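Folylpolyglutamate synthase (FolC) (Helicobacter pylori, PDB 6K8C) probably adds glutamate to dihydropteroate and to reduced folates in ATP-dependent ligase reactions, yielding dihydrofolate and folylpolyglutamates. Local coordinates at residues F85-R88 against E89-F92; F122-A125 against T126-V130; Q197-L200 against V201-A205. All coordinates share one frame; numbering follows the deposited sequence.

Contact 1 of 3, residues F85-R88 against E89-F92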
ATOM      1  N   PHE A  85      -3.885  -5.247  10.056  1.00 28.28           N
ATOM      2  CA  PHE A  85      -4.640  -5.827  11.157  1.00 34.29           C
ATOM      3  C   PHE A  85      -5.958  -6.443  10.716  1.00 41.07           C
ATOM      4  O   PHE A  85      -6.244  -7.587  11.074  1.00 38.09           O
ATOM      5  CB  PHE A  85      -4.908  -4.766  12.235  1.00 35.10           C
ATOM      6  CG  PHE A  85      -3.674  -4.026  12.679  1.00 38.35           C
ATOM      7  CD1 PHE A  85      -2.725  -4.647  13.478  1.00 42.53           C
ATOM      8  CD2 PHE A  85      -3.465  -2.711  12.300  1.00 37.62           C
ATOM      9  CE1 PHE A  85      -1.589  -3.969  13.890  1.00 44.87           C
ATOM     10  CE2 PHE A  85      -2.329  -2.026  12.710  1.00 36.03           C
ATOM     11  CZ  PHE A  85      -1.391  -2.660  13.506  1.00 40.27           C
ATOM     12  N   GLU A  86      -6.774  -5.714   9.952  1.00 32.61           N
ATOM     13  CA  GLU A  86      -8.094  -6.189   9.555  1.00 38.57           C
ATOM     14  C   GLU A  86      -8.265  -6.071   8.051  1.00 36.20           C
ATOM     15  O   GLU A  86      -7.741  -5.148   7.422  1.00 26.09           O
ATOM     16  CB  GLU A  86      -9.235  -5.405  10.224  1.00 35.79           C
ATOM     17  CG  GLU A  86      -9.134  -5.237  11.722  1.00 49.13           C
ATOM     18  CD  GLU A  86      -9.993  -4.089  12.212  1.00 53.16           C
ATOM     19  OE1 GLU A  86     -11.145  -3.969  11.742  1.00 53.30           O
ATOM     20  OE2 GLU A  86      -9.520  -3.305  13.058  1.00 68.07           O
ATOM     21  N   PHE A  87      -9.043  -7.004   7.495  1.00 25.64           N
ATOM     22  CA  PHE A  87      -9.350  -7.005   6.065  1.00 28.71           C
ATOM     23  C   PHE A  87      -9.973  -5.689   5.610  1.00 29.28           C
ATOM     24  O   PHE A  87      -9.714  -5.224   4.494  1.00 27.43           O
ATOM     25  CB  PHE A  87     -10.293  -8.176   5.743  1.00 25.60           C
ATOM     26  CG  PHE A  87     -10.697  -8.263   4.290  1.00 26.59           C
ATOM     27  CD1 PHE A  87      -9.824  -8.773   3.342  1.00 24.55           C
ATOM     28  CD2 PHE A  87     -11.955  -7.852   3.879  1.00 29.22           C
ATOM     29  CE1 PHE A  87     -10.189  -8.863   2.008  1.00 28.72           C
ATOM     30  CE2 PHE A  87     -12.331  -7.940   2.542  1.00 29.02           C
ATOM     31  CZ  PHE A  87     -11.445  -8.445   1.606  1.00 32.27           C
ATOM     32  N   ARG A  88     -10.812  -5.074   6.450  1.00 25.30           N
ATOM     33  CA  ARG A  88     -11.538  -3.898   5.978  1.00 27.78           C
ATOM     34  C   ARG A  88     -10.642  -2.678   5.779  1.00 25.38           C
ATOM     35  O   ARG A  88     -11.110  -1.687   5.211  1.00 27.32           O
ATOM     36  CB  ARG A  88     -12.687  -3.551   6.926  1.00 27.33           C
ATOM     37  CG  ARG A  88     -12.263  -3.023   8.279  1.00 32.99           C
ATOM     38  CD  ARG A  88     -13.445  -3.051   9.238  1.00 46.34           C
ATOM     39  NE  ARG A  88     -13.156  -2.347  10.482  1.00 45.74           N
ATOM     40  CZ  ARG A  88     -13.735  -1.210  10.847  1.00 45.04           C
ATOM     41  NH1 ARG A  88     -13.407  -0.642  11.998  1.00 55.28           N
ATOM     42  NH2 ARG A  88     -14.644  -0.642  10.066  1.00 39.81           N
ATOM     43  N   GLU A  89      -9.381  -2.724   6.228  1.00 27.74           N
ATOM     44  CA  GLU A  89      -8.420  -1.664   5.904  1.00 26.44           C
ATOM     45  C   GLU A  89      -8.310  -1.431   4.405  1.00 32.79           C
ATOM     46  O   GLU A  89      -7.943  -0.333   3.967  1.00 25.56           O
ATOM     47  CB  GLU A  89      -7.032  -2.013   6.436  1.00 29.82           C
ATOM     48  CG  GLU A  89      -6.885  -2.024   7.932  1.00 26.92           C
ATOM     49  CD  GLU A  89      -5.605  -2.707   8.361  1.00 34.41           C
ATOM     50  OE1 GLU A  89      -4.619  -2.701   7.576  1.00 32.54           O
ATOM     51  OE2 GLU A  89      -5.583  -3.246   9.482  1.00 30.40           O
ATOM     52  N   ARG A  90      -8.592  -2.459   3.606  1.00 23.65           N
ATOM     53  CA  ARG A  90      -8.437  -2.386   2.164  1.00 26.25           C
ATOM     54  C   ARG A  90      -9.408  -1.417   1.508  1.00 27.38           C
ATOM     55  O   ARG A  90      -9.240  -1.118   0.321  1.00 24.97           O
ATOM     56  CB  ARG A  90      -8.608  -3.788   1.562  1.00 25.29           C
ATOM     57  CG  ARG A  90      -7.477  -4.753   1.949  1.00 25.20           C
ATOM     58  CD  ARG A  90      -7.881  -6.205   1.715  1.00 28.57           C
ATOM     59  NE  ARG A  90      -6.858  -7.130   2.191  1.00 26.21           N
ATOM     60  CZ  ARG A  90      -6.013  -7.781   1.403  1.00 28.10           C
ATOM     61  NH1 ARG A  90      -6.072  -7.620   0.090  1.00 26.00           N
ATOM     62  NH2 ARG A  90      -5.114  -8.607   1.930  1.00 27.85           N
ATOM     63  N   PHE A  91     -10.401  -0.909   2.237  1.00 22.28           N
ATOM     64  CA  PHE A  91     -11.444  -0.061   1.662  1.00 26.51           C
ATOM     65  C   PHE A  91     -11.560   1.215   2.490  1.00 28.87           C
ATOM     66  O   PHE A  91     -12.189   1.222   3.552  1.00 27.93           O
ATOM     67  CB  PHE A  91     -12.777  -0.808   1.597  1.00 29.00           C
ATOM     68  CG  PHE A  91     -12.652  -2.232   1.128  1.00 26.83           C
ATOM     69  CD1 PHE A  91     -12.682  -2.535  -0.226  1.00 25.78           C
ATOM     70  CD2 PHE A  91     -12.520  -3.272   2.042  1.00 25.94           C
ATOM     71  CE1 PHE A  91     -12.584  -3.854  -0.666  1.00 24.09           C
ATOM     72  CE2 PHE A  91     -12.408  -4.587   1.612  1.00 26.23           C
ATOM     73  CZ  PHE A  91     -12.442  -4.878   0.254  1.00 23.96           C
ATOM     74  N   PHE A  92     -10.941   2.288   2.003  1.00 26.96           N
ATOM     75  CA  PHE A  92     -11.025   3.611   2.613  1.00 28.29           C
ATOM     76  C   PHE A  92     -12.110   4.371   1.863  1.00 31.66           C
ATOM     77  O   PHE A  92     -11.913   4.758   0.707  1.00 29.46           O
ATOM     78  CB  PHE A  92      -9.677   4.326   2.528  1.00 25.07           C
ATOM     79  CG  PHE A  92      -9.594   5.594   3.344  1.00 28.72           C
ATOM     80  CD1 PHE A  92      -9.345   5.541   4.704  1.00 32.03           C
ATOM     81  CD2 PHE A  92      -9.731   6.833   2.739  1.00 28.93           C
ATOM     82  CE1 PHE A  92      -9.250   6.702   5.451  1.00 32.33           C
ATOM     83  CE2 PHE A  92      -9.638   8.005   3.482  1.00 27.61           C
ATOM     84  CZ  PHE A  92      -9.397   7.936   4.838  1.00 30.72           C
TER
HETATM   85  O   HOH W   1      -6.949  -1.843  11.482  1.00 44.94           O
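The carboxylate of E89 reaches back to the loop just ahead of the 3-10 turn, where OE2 takes two backbone N-H groups at once: F85 N at 2.7 Å and E86 N at 2.8 Å. The first donor arrives on the syn side of the carboxylate, the second from above its plane. A water donates a third hydrogen bond to OE2, while OE1 accepts from V84 N, so both oxygens accept backbone N-H groups of residues 84-86. E89 CG stands anti to the carbonyl carbon (chi1 -68°), and the extended chain beyond it carries the acid back to F85. The 3-10 turn of residues 87-90 is held by hydrogen bonds from R90 N to F87 O at 3.1 Å and from F91 N to R88 O. Its aromatic end is an offset edge-to-face pair: the F91 edge meets the F87 face, CE2 to CE2 3.5 Å, with the planes 63° apart. R90 CD packs 3.5 Å from F87 CE1, and R90 NE is hydrogen-bonded to H83 ND1. R88 NE forms a salt bridge with E86 OE1 at 2.9 Å, the oxygen lying in the guanidinium plane. The turn leads into strand 91-93 near one border of the large mixed sheet; F87 and F91 pack against helices 100-110 and 121-132, while F85 reaches Y386 and strand 276-279.

Contact 2 of 3, residues F122-A125 against T126-V130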
ATOM      1  N   PHE A 122      -8.158 -12.105  -3.987  1.00 24.42           N
ATOM      2  CA  PHE A 122      -7.978 -10.714  -4.386  1.00 27.82           C
ATOM      3  C   PHE A 122      -9.018 -10.281  -5.411  1.00 28.70           C
ATOM      4  O   PHE A 122      -9.442  -9.121  -5.404  1.00 23.00           O
ATOM      5  CB  PHE A 122      -6.570 -10.492  -4.939  1.00 26.68           C
ATOM      6  CG  PHE A 122      -6.286  -9.055  -5.303  1.00 30.23           C
ATOM      7  CD1 PHE A 122      -6.138  -8.096  -4.313  1.00 33.10           C
ATOM      8  CD2 PHE A 122      -6.196  -8.661  -6.630  1.00 29.00           C
ATOM      9  CE1 PHE A 122      -5.888  -6.768  -4.640  1.00 38.48           C
ATOM     10  CE2 PHE A 122      -5.948  -7.338  -6.963  1.00 40.35           C
ATOM     11  CZ  PHE A 122      -5.793  -6.392  -5.968  1.00 31.66           C
ATOM     12  N   GLU A 123      -9.450 -11.195  -6.288  1.00 29.15           N
ATOM     13  CA  GLU A 123     -10.510 -10.861  -7.236  1.00 28.87           C
ATOM     14  C   GLU A 123     -11.810 -10.520  -6.517  1.00 28.16           C
ATOM     15  O   GLU A 123     -12.535  -9.607  -6.933  1.00 25.96           O
ATOM     16  CB  GLU A 123     -10.713 -12.014  -8.227  1.00 24.28           C
ATOM     17  CG  GLU A 123      -9.553 -12.136  -9.227  1.00 27.48           C
ATOM     18  CD  GLU A 123      -9.554 -13.443  -9.992  1.00 34.29           C
ATOM     19  OE1 GLU A 123     -10.402 -14.316  -9.707  1.00 35.52           O
ATOM     20  OE2 GLU A 123      -8.701 -13.593 -10.888  1.00 34.84           O
ATOM     21  N   TYR A 124     -12.119 -11.231  -5.427  1.00 27.95           N
ATOM     22  CA  TYR A 124     -13.324 -10.915  -4.663  1.00 30.42           C
ATOM     23  C   TYR A 124     -13.197  -9.570  -3.954  1.00 32.88           C
ATOM     24  O   TYR A 124     -14.168  -8.804  -3.887  1.00 25.62           O
ATOM     25  CB  TYR A 124     -13.620 -12.019  -3.650  1.00 24.45           C
ATOM     26  CG  TYR A 124     -15.025 -11.950  -3.107  1.00 28.85           C
ATOM     27  CD1 TYR A 124     -16.123 -12.080  -3.953  1.00 32.38           C
ATOM     28  CD2 TYR A 124     -15.260 -11.733  -1.757  1.00 25.05           C
ATOM     29  CE1 TYR A 124     -17.412 -12.010  -3.465  1.00 33.10           C
ATOM     30  CE2 TYR A 124     -16.546 -11.665  -1.261  1.00 29.93           C
ATOM     31  CZ  TYR A 124     -17.616 -11.802  -2.120  1.00 33.97           C
ATOM     32  OH  TYR A 124     -18.893 -11.728  -1.629  1.00 30.39           O
ATOM     33  N   ALA A 125     -12.015  -9.275  -3.400  1.00 27.90           N
ATOM     34  CA  ALA A 125     -11.782  -7.959  -2.808  1.00 26.50           C
ATOM     35  C   ALA A 125     -12.013  -6.854  -3.829  1.00 23.91           C
ATOM     36  O   ALA A 125     -12.585  -5.805  -3.504  1.00 24.73           O
ATOM     37  CB  ALA A 125     -10.359  -7.880  -2.245  1.00 25.77           C
ATOM     38  N   THR A 126     -11.587  -7.080  -5.076  1.00 25.40           N
ATOM     39  CA  THR A 126     -11.795  -6.096  -6.135  1.00 24.95           C
ATOM     40  C   THR A 126     -13.281  -5.846  -6.376  1.00 29.76           C
ATOM     41  O   THR A 126     -13.715  -4.695  -6.490  1.00 25.62           O
ATOM     42  CB  THR A 126     -11.103  -6.557  -7.423  1.00 28.41           C
ATOM     43  OG1 THR A 126      -9.696  -6.708  -7.183  1.00 31.75           O
ATOM     44  CG2 THR A 126     -11.305  -5.546  -8.549  1.00 26.80           C
ATOM     45  N   LEU A 127     -14.082  -6.915  -6.462  1.00 29.13           N
ATOM     46  CA  LEU A 127     -15.519  -6.734  -6.650  1.00 27.25           C
ATOM     47  C   LEU A 127     -16.143  -6.022  -5.461  1.00 25.00           C
ATOM     48  O   LEU A 127     -17.043  -5.192  -5.631  1.00 28.82           O
ATOM     49  CB  LEU A 127     -16.215  -8.083  -6.877  1.00 26.51           C
ATOM     50  CG  LEU A 127     -15.890  -8.847  -8.162  1.00 30.76           C
ATOM     51  CD1 LEU A 127     -16.805 -10.071  -8.271  1.00 34.07           C
ATOM     52  CD2 LEU A 127     -16.024  -7.963  -9.397  1.00 28.96           C
ATOM     53  N   LEU A 128     -15.692  -6.344  -4.245  1.00 22.89           N
ATOM     54  CA  LEU A 128     -16.193  -5.646  -3.070  1.00 24.78           C
ATOM     55  C   LEU A 128     -15.897  -4.151  -3.156  1.00 26.70           C
ATOM     56  O   LEU A 128     -16.742  -3.319  -2.797  1.00 28.07           O
ATOM     57  CB  LEU A 128     -15.584  -6.244  -1.801  1.00 24.98           C
ATOM     58  CG  LEU A 128     -16.112  -7.604  -1.336  1.00 25.10           C
ATOM     59  CD1 LEU A 128     -15.242  -8.144  -0.213  1.00 28.15           C
ATOM     60  CD2 LEU A 128     -17.567  -7.498  -0.900  1.00 27.57           C
ATOM     61  N   ALA A 129     -14.705  -3.790  -3.636  1.00 25.65           N
ATOM     62  CA  ALA A 129     -14.372  -2.377  -3.795  1.00 24.49           C
ATOM     63  C   ALA A 129     -15.315  -1.696  -4.779  1.00 27.06           C
ATOM     64  O   ALA A 129     -15.801  -0.588  -4.521  1.00 26.08           O
ATOM     65  CB  ALA A 129     -12.915  -2.225  -4.248  1.00 24.21           C
ATOM     66  N   VAL A 130     -15.587  -2.343  -5.916  1.00 24.09           N
ATOM     67  CA  VAL A 130     -16.486  -1.752  -6.905  1.00 23.89           C
ATOM     68  C   VAL A 130     -17.891  -1.617  -6.335  1.00 32.06           C
ATOM     69  O   VAL A 130     -18.572  -0.610  -6.566  1.00 31.00           O
ATOM     70  CB  VAL A 130     -16.484  -2.582  -8.201  1.00 30.70           C
ATOM     71  CG1 VAL A 130     -17.430  -1.958  -9.239  1.00 34.58           C
ATOM     72  CG2 VAL A 130     -15.076  -2.708  -8.748  1.00 32.95           C
TER
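T126 OG1 sits over one face of the F122 ring, displaced toward the rim, with F122 CE2 3.8 Å away. The same hydroxyl lies 3.0 Å from F122 O, the carbonyl that also accepts T126 N at 3.0 Å. OG1 thus touches both the ring and the carbonyl of one residue, one helical turn back. The threonine torsion accounts for it: OG1 is anti to the carbonyl carbon and beside the backbone N (chi1 -60°), hence turned back along the helix. Beyond the pair, S151 OG is hydrogen-bonded to the hydroxyl, and the F122 ring also touches D150 and S151.

On another side of the helix, the L128 side chain leans on the Y124 ring. CG lies over one ring face, and CD1 approaches Y124 CE2 to 3.9 Å. L128 CG is also 3.4 Å from Y124 O, the acceptor for L128 N at 2.9 Å. Y124 OH is hydrogen-bonded to H107 ND1, and F15 meets the ring edge-to-face. E123 extends elsewhere: its OE2 forms a salt bridge with R30 NH2, and its OE1 a hydrogen bond with S120 N.

Regular i to i+4 backbone bonds run through the segment, including L127 N to E123 O and A129 N to A125 O. Helix 121-132 packs against several elements: A125, T126 and A129 rest on F79 of strand 76-79, L128 on helix 100-110, and L127 and V130 on helix 28-41.

Contact 3 of 3, residues Q197-L200 against V201-A205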
ATOM      1  N   GLN A 197      11.577   7.775 -12.257  1.00 29.24           N
ATOM      2  CA  GLN A 197      11.900   6.360 -12.394  1.00 33.90           C
ATOM      3  C   GLN A 197      13.381   6.196 -12.703  1.00 37.31           C
ATOM      4  O   GLN A 197      14.095   7.159 -12.986  1.00 32.71           O
ATOM      5  CB  GLN A 197      11.089   5.696 -13.518  1.00 28.33           C
ATOM      6  CG  GLN A 197       9.590   5.918 -13.460  1.00 28.01           C
ATOM      7  CD  GLN A 197       8.919   5.021 -12.450  1.00 29.29           C
ATOM      8  OE1 GLN A 197       9.451   3.973 -12.095  1.00 31.04           O
ATOM      9  NE2 GLN A 197       7.747   5.431 -11.973  1.00 27.28           N
ATOM     10  N   GLN A 198      13.831   4.944 -12.676  1.00 35.36           N
ATOM     11  CA  GLN A 198      15.131   4.619 -13.235  1.00 41.02           C
ATOM     12  C   GLN A 198      15.095   4.765 -14.755  1.00 37.62           C
ATOM     13  O   GLN A 198      14.037   4.694 -15.387  1.00 34.91           O
ATOM     14  CB  GLN A 198      15.543   3.202 -12.839  1.00 44.30           C
ATOM     15  CG  GLN A 198      15.881   3.058 -11.369  1.00 46.71           C
ATOM     16  CD  GLN A 198      16.207   1.631 -10.987  1.00 59.48           C
ATOM     17  OE1 GLN A 198      17.139   1.032 -11.521  1.00 63.80           O
ATOM     18  NE2 GLN A 198      15.434   1.073 -10.059  1.00 60.99           N
ATOM     19  N   GLU A 199      16.279   4.959 -15.344  1.00 30.17           N
ATOM     20  CA  GLU A 199      16.361   5.371 -16.744  1.00 28.95           C
ATOM     21  C   GLU A 199      15.719   4.348 -17.681  1.00 33.18           C
ATOM     22  O   GLU A 199      14.970   4.714 -18.592  1.00 32.81           O
ATOM     23  CB  GLU A 199      17.823   5.611 -17.127  1.00 35.72           C
ATOM     24  CG  GLU A 199      18.026   5.986 -18.583  1.00 35.20           C
ATOM     25  CD  GLU A 199      19.484   5.917 -18.993  1.00 46.14           C
ATOM     26  OE1 GLU A 199      20.347   5.797 -18.096  1.00 38.11           O
ATOM     27  OE2 GLU A 199      19.767   5.982 -20.207  1.00 42.63           O
ATOM     28  N   LEU A 200      16.011   3.058 -17.487  1.00 27.38           N
ATOM     29  CA  LEU A 200      15.434   2.052 -18.375  1.00 38.24           C
ATOM     30  C   LEU A 200      13.917   1.983 -18.237  1.00 34.85           C
ATOM     31  O   LEU A 200      13.220   1.705 -19.217  1.00 34.66           O
ATOM     32  CB  LEU A 200      16.063   0.678 -18.117  1.00 38.81           C
ATOM     33  CG  LEU A 200      15.740  -0.131 -16.859  1.00 50.57           C
ATOM     34  CD1 LEU A 200      14.613  -1.127 -17.119  1.00 54.85           C
ATOM     35  CD2 LEU A 200      16.989  -0.857 -16.377  1.00 57.99           C
ATOM     36  N   VAL A 201      13.389   2.244 -17.037  1.00 32.35           N
ATOM     37  CA  VAL A 201      11.944   2.191 -16.839  1.00 31.46           C
ATOM     38  C   VAL A 201      11.264   3.363 -17.539  1.00 33.05           C
ATOM     39  O   VAL A 201      10.234   3.193 -18.200  1.00 29.85           O
ATOM     40  CB  VAL A 201      11.611   2.148 -15.336  1.00 31.79           C
ATOM     41  CG1 VAL A 201      10.095   2.207 -15.109  1.00 29.73           C
ATOM     42  CG2 VAL A 201      12.197   0.888 -14.702  1.00 36.51           C
ATOM     43  N   LEU A 202      11.830   4.567 -17.412  1.00 30.64           N
ATOM     44  CA  LEU A 202      11.292   5.713 -18.142  1.00 30.58           C
ATOM     45  C   LEU A 202      11.346   5.478 -19.647  1.00 35.14           C
ATOM     46  O   LEU A 202      10.393   5.799 -20.369  1.00 30.21           O
ATOM     47  CB  LEU A 202      12.057   6.986 -17.768  1.00 29.05           C
ATOM     48  CG  LEU A 202      11.566   8.284 -18.418  1.00 34.06           C
ATOM     49  CD1 LEU A 202      10.063   8.485 -18.223  1.00 32.68           C
ATOM     50  CD2 LEU A 202      12.345   9.491 -17.900  1.00 41.41           C
ATOM     51  N   ASN A 203      12.455   4.915 -20.136  1.00 30.82           N
ATOM     52  CA  ASN A 203      12.571   4.582 -21.553  1.00 34.91           C
ATOM     53  C   ASN A 203      11.492   3.594 -21.974  1.00 32.18           C
ATOM     54  O   ASN A 203      10.842   3.767 -23.012  1.00 39.43           O
ATOM     55  CB  ASN A 203      13.960   4.006 -21.845  1.00 36.02           C
ATOM     56  CG  ASN A 203      14.980   5.075 -22.157  1.00 42.30           C
ATOM     57  OD1 ASN A 203      14.634   6.158 -22.623  1.00 43.93           O
ATOM     58  ND2 ASN A 203      16.252   4.773 -21.907  1.00 46.40           N
ATOM     59  N   ALA A 204      11.295   2.539 -21.182  1.00 29.61           N
ATOM     60  CA  ALA A 204      10.272   1.552 -21.514  1.00 40.90           C
ATOM     61  C   ALA A 204       8.886   2.182 -21.529  1.00 36.73           C
ATOM     62  O   ALA A 204       8.076   1.900 -22.422  1.00 33.88           O
ATOM     63  CB  ALA A 204      10.324   0.388 -20.525  1.00 29.03           C
ATOM     64  N   ALA A 205       8.602   3.056 -20.560  1.00 36.84           N
ATOM     65  CA  ALA A 205       7.299   3.712 -20.498  1.00 29.59           C
ATOM     66  C   ALA A 205       7.080   4.636 -21.691  1.00 33.13           C
ATOM     67  O   ALA A 205       5.984   4.668 -22.264  1.00 32.63           O
ATOM     68  CB  ALA A 205       7.166   4.489 -19.188  1.00 24.95           C
TER
HETATM   69  O   HOH W   2      18.253   6.535 -22.407  1.00 51.13           O
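Q198, at the N-cap position, offers its carbonyl oxygen to L202 N, 3.0 Å away, and more weakly to V201 N, before N203 N and A204 N continue the i to i+4 pattern. This is the first turn of helix 199-211, the crossover helix of a beta-alpha-beta unit between strands 191-194 and 215-218.

Just before the cap, Q197 bends at chi2 (-79°) and lies obliquely across V201, its OE1 3.6 Å from V201 CG1 and its CB 4.0 Å from the same methyl. The amide is fixed from outside the turn: NE2 donates to T163 O, and OE1 accepts from I165 N; the V201 side chain touches I165 as well. The other valine methyl, CG2, meets L200 CD1 at 4.0 Å. L200 reaches L177 of helix 177-185, and A204 and A205 touch that helix as well.

E199 and N203, one turn apart, extend alongside each other in a common direction, with the carboxylate and amide planes 65° apart. Their polar ends are joined through a water, which donates to E199 OE2 and accepts from N203 ND2, at 2.7 Å from each of these two.

Contacts 1 and 2 meet directly, their centres 12 Å apart: F91 CE1 lies 3.4 Å from A125 O, and F87 CE2 lies 4.0 Å from L128 CD1, so the aromatic end of the 3-10 turn rests on helix 121-132. Bound glycerol, probably from the crystallisation liquor, lies about 5 Å from the R90 side chain, and glycerol is also found about 4 Å from that of F122. Contact 3 stands apart, with centres about 33 Å from contact 1 and 31 Å from contact 2; the nearest atoms are about 22 and 19 Å away. All three belong to the Mur ligase middle domain, and contacts 1 and 3 lie on opposite sides of the chain's centre.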